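Local coordinates for uncharacterized protein MJ1460 (Methanocaldococcus jannaschii DSM 2661, PDB 2OSO), which is of unknown function but carries a V4R domain, binds a zinc ion and is assigned to the vinyl-4-reductase family, at residues E70-I75 with G122-C127. The protein carries 3 engineered substitutions. Numbering follows the deposited sequence.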
ATOM      1  N   GLU A  70      18.148   3.678  16.119  1.00 27.81           N
ATOM      2  CA  GLU A  70      17.591   2.417  16.624  1.00 28.92           C
ATOM      3  C   GLU A  70      16.105   2.324  16.237  1.00 27.95           C
ATOM      4  O   GLU A  70      15.622   1.277  15.815  1.00 25.43           O
ATOM      5  CB  GLU A  70      17.844   2.234  18.133  1.00 32.45           C
ATOM      6  CG  GLU A  70      18.188   0.774  18.574  1.00 35.99           C
ATOM      7  CD  GLU A  70      19.164  -0.008  17.619  1.00 38.97           C
ATOM      8  OE1 GLU A  70      20.243   0.521  17.214  1.00 41.47           O
ATOM      9  OE2 GLU A  70      18.836  -1.179  17.277  1.00 41.15           O
ATOM     10  N   GLU A  71      15.396   3.448  16.342  1.00 28.73           N
ATOM     11  CA  GLU A  71      13.997   3.543  15.980  1.00 30.55           C
ATOM     12  C   GLU A  71      13.784   3.328  14.470  1.00 28.50           C
ATOM     13  O   GLU A  71      12.821   2.674  14.062  1.00 27.52           O
ATOM     14  CB  GLU A  71      13.430   4.911  16.440  1.00 33.08           C
ATOM     15  CG  GLU A  71      11.939   4.973  16.367  1.00 35.99           C
ATOM     16  CD  GLU A  71      11.293   6.153  17.159  1.00 35.94           C
ATOM     17  OE1 GLU A  71      11.973   7.074  17.649  1.00 38.10           O
ATOM     18  OE2 GLU A  71      10.058   6.144  17.258  1.00 40.43           O
ATOM     19  N   LEU A  72      14.688   3.853  13.656  1.00 27.18           N
ATOM     20  CA  LEU A  72      14.662   3.593  12.202  1.00 28.88           C
ATOM     21  C   LEU A  72      14.720   2.086  11.897  1.00 30.33           C
ATOM     22  O   LEU A  72      13.975   1.556  11.039  1.00 31.20           O
ATOM     23  CB  LEU A  72      15.825   4.331  11.522  1.00 28.31           C
ATOM     24  CG  LEU A  72      16.000   4.237   9.992  1.00 27.12           C
ATOM     25  CD1 LEU A  72      14.692   4.290   9.217  1.00 26.64           C
ATOM     26  CD2 LEU A  72      16.933   5.319   9.525  1.00 27.98           C
ATOM     27  N   LYS A  73      15.635   1.403  12.589  1.00 30.27           N
ATOM     28  CA  LYS A  73      15.809  -0.036  12.431  1.00 28.78           C
ATOM     29  C   LYS A  73      14.533  -0.798  12.821  1.00 29.30           C
ATOM     30  O   LYS A  73      14.149  -1.790  12.146  1.00 26.63           O
ATOM     31  CB  LYS A  73      17.015  -0.530  13.238  1.00 29.46           C
ATOM     32  CG  LYS A  73      18.397  -0.016  12.727  1.00 29.57           C
ATOM     33  CD  LYS A  73      19.536  -0.474  13.658  1.00 29.81           C
ATOM     34  CE  LYS A  73      20.906  -0.133  13.099  1.00 30.82           C
ATOM     35  NZ  LYS A  73      22.064  -0.294  14.072  1.00 29.95           N
ATOM     36  N   LYS A  74      13.898  -0.345  13.915  1.00 29.60           N
ATOM     37  CA  LYS A  74      12.687  -0.952  14.409  1.00 31.05           C
ATOM     38  C   LYS A  74      11.514  -0.811  13.443  1.00 29.81           C
ATOM     39  O   LYS A  74      10.792  -1.751  13.210  1.00 28.88           O
ATOM     40  CB  LYS A  74      12.307  -0.359  15.750  1.00 31.21           C
ATOM     41  CG  LYS A  74      11.306  -1.194  16.526  1.00 32.66           C
ATOM     42  CD  LYS A  74      10.676  -0.355  17.628  1.00 33.30           C
ATOM     43  CE  LYS A  74      10.383  -1.174  18.914  1.00 35.84           C
ATOM     44  N   ILE A  75      11.306   0.390  12.928  1.00 30.95           N
ATOM     45  CA  ILE A  75      10.280   0.635  11.902  1.00 30.28           C
ATOM     46  C   ILE A  75      10.441  -0.298  10.707  1.00 27.09           C
ATOM     47  O   ILE A  75       9.461  -0.829  10.204  1.00 25.40           O
ATOM     48  CB  ILE A  75      10.308   2.083  11.401  1.00 32.26           C
ATOM     49  CG1 ILE A  75       9.825   3.017  12.520  1.00 33.34           C
ATOM     50  CG2 ILE A  75       9.434   2.220  10.142  1.00 34.06           C
ATOM     51  CD1 ILE A  75      10.136   4.501  12.318  1.00 33.19           C
ATOM     52  N   GLY A 122      14.057   6.483  -0.772  1.00 21.69           N
ATOM     53  CA  GLY A 122      13.383   7.723  -0.388  1.00 23.05           C
ATOM     54  C   GLY A 122      13.081   7.731   1.079  1.00 23.13           C
ATOM     55  O   GLY A 122      13.259   8.770   1.807  1.00 25.60           O
ATOM     56  N   ILE A 123      12.533   6.618   1.542  1.00 24.09           N
ATOM     57  CA  ILE A 123      12.201   6.520   2.988  1.00 23.29           C
ATOM     58  C   ILE A 123      13.453   6.837   3.831  1.00 24.80           C
ATOM     59  O   ILE A 123      13.405   7.601   4.784  1.00 22.85           O
ATOM     60  CB  ILE A 123      11.695   5.170   3.381  1.00 22.74           C
ATOM     61  CG1 ILE A 123      10.271   4.944   2.801  1.00 21.95           C
ATOM     62  CG2 ILE A 123      11.604   5.095   4.933  1.00 21.91           C
ATOM     63  CD1 ILE A 123       9.786   3.487   3.024  1.00 23.17           C
ATOM     64  N   LEU A 124      14.562   6.265   3.436  1.00 22.87           N
ATOM     65  CA  LEU A 124      15.833   6.397   4.167  1.00 23.91           C
ATOM     66  C   LEU A 124      16.316   7.834   4.154  1.00 23.37           C
ATOM     67  O   LEU A 124      16.755   8.343   5.173  1.00 26.08           O
ATOM     68  CB  LEU A 124      16.889   5.460   3.574  1.00 24.00           C
ATOM     69  CG  LEU A 124      16.739   3.988   3.952  1.00 24.06           C
ATOM     70  CD1 LEU A 124      17.728   3.171   3.121  1.00 22.86           C
ATOM     71  CD2 LEU A 124      16.895   3.743   5.443  1.00 24.34           C
ATOM     72  N   ALA A 125      16.165   8.519   3.028  1.00 23.64           N
ATOM     73  CA  ALA A 125      16.539   9.921   2.947  1.00 23.30           C
ATOM     74  C   ALA A 125      15.704  10.774   3.876  1.00 25.66           C
ATOM     75  O   ALA A 125      16.227  11.678   4.544  1.00 22.10           O
ATOM     76  CB  ALA A 125      16.409  10.450   1.492  1.00 23.10           C
ATOM     77  N   GLY A 126      14.392  10.488   3.892  1.00 24.73           N
ATOM     78  CA  GLY A 126      13.471  11.239   4.697  1.00 25.58           C
ATOM     79  C   GLY A 126      13.681  11.019   6.174  1.00 24.22           C
ATOM     80  O   GLY A 126      13.616  11.979   6.969  1.00 26.79           O
ATOM     81  N   CYS A 127      13.881   9.758   6.569  1.00 22.94           N
ATOM     82  CA  CYS A 127      14.123   9.408   7.968  1.00 23.28           C
ATOM     83  C   CYS A 127      15.433   9.977   8.524  1.00 23.50           C
ATOM     84  O   CYS A 127      15.480  10.456   9.644  1.00 24.16           O
ATOM     85  CB  CYS A 127      14.099   7.901   8.198  1.00 22.88           C
ATOM     86  SG  CYS A 127      12.476   7.167   8.020  1.00 26.74           S
TER
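Leu72 and Cys127 meet where helix 69-79 packs against helix 118-132, the helix that runs within the V4R domain before two of its long strands. The second helix begins just after His117, which binds the zinc ion together with Glu140, Cys143 and Cys151. This is a buried helix-helix contact, and the side chain of Leu72 carries it from the first helix. Its CB points to the partner helix, and with CG anti to the backbone N (chi1 -179°) the branched end extends between the helices. CD1 lies 3.8 Å from CB of Cys127 and equally far from SG of the same residue, so one methyl rests alongside the CB-SG bond. The other methyl, CD2, is 4.1 Å from CB of Cys127; the open fork of the leucine faces that carbon, with CD1 the nearer branch. One turn earlier on the second helix, Leu124 adds a looser touch, its CD2 4.4 Å from CD2 of Leu72. The thiol of Cys127 is turned anti to its own carbonyl carbon (chi1 -69°), bringing SG to 3.4 Å from O of Ile123 in the preceding turn. The nearest CA atoms across the contact, those of Leu72 and Cys127, are 7.2 Å apart. Leu84 of strand 83-85 touches both Leu72 and Leu124, while Phe76 from further along helix 69-79 also covers Leu124. Pro66 packs on Cys127 from the loop ahead of the first helix. Since methyls, methylene and sulfur do the touching, the two helices are held here by dispersion and exclusion of water, without a polar link between the two segments.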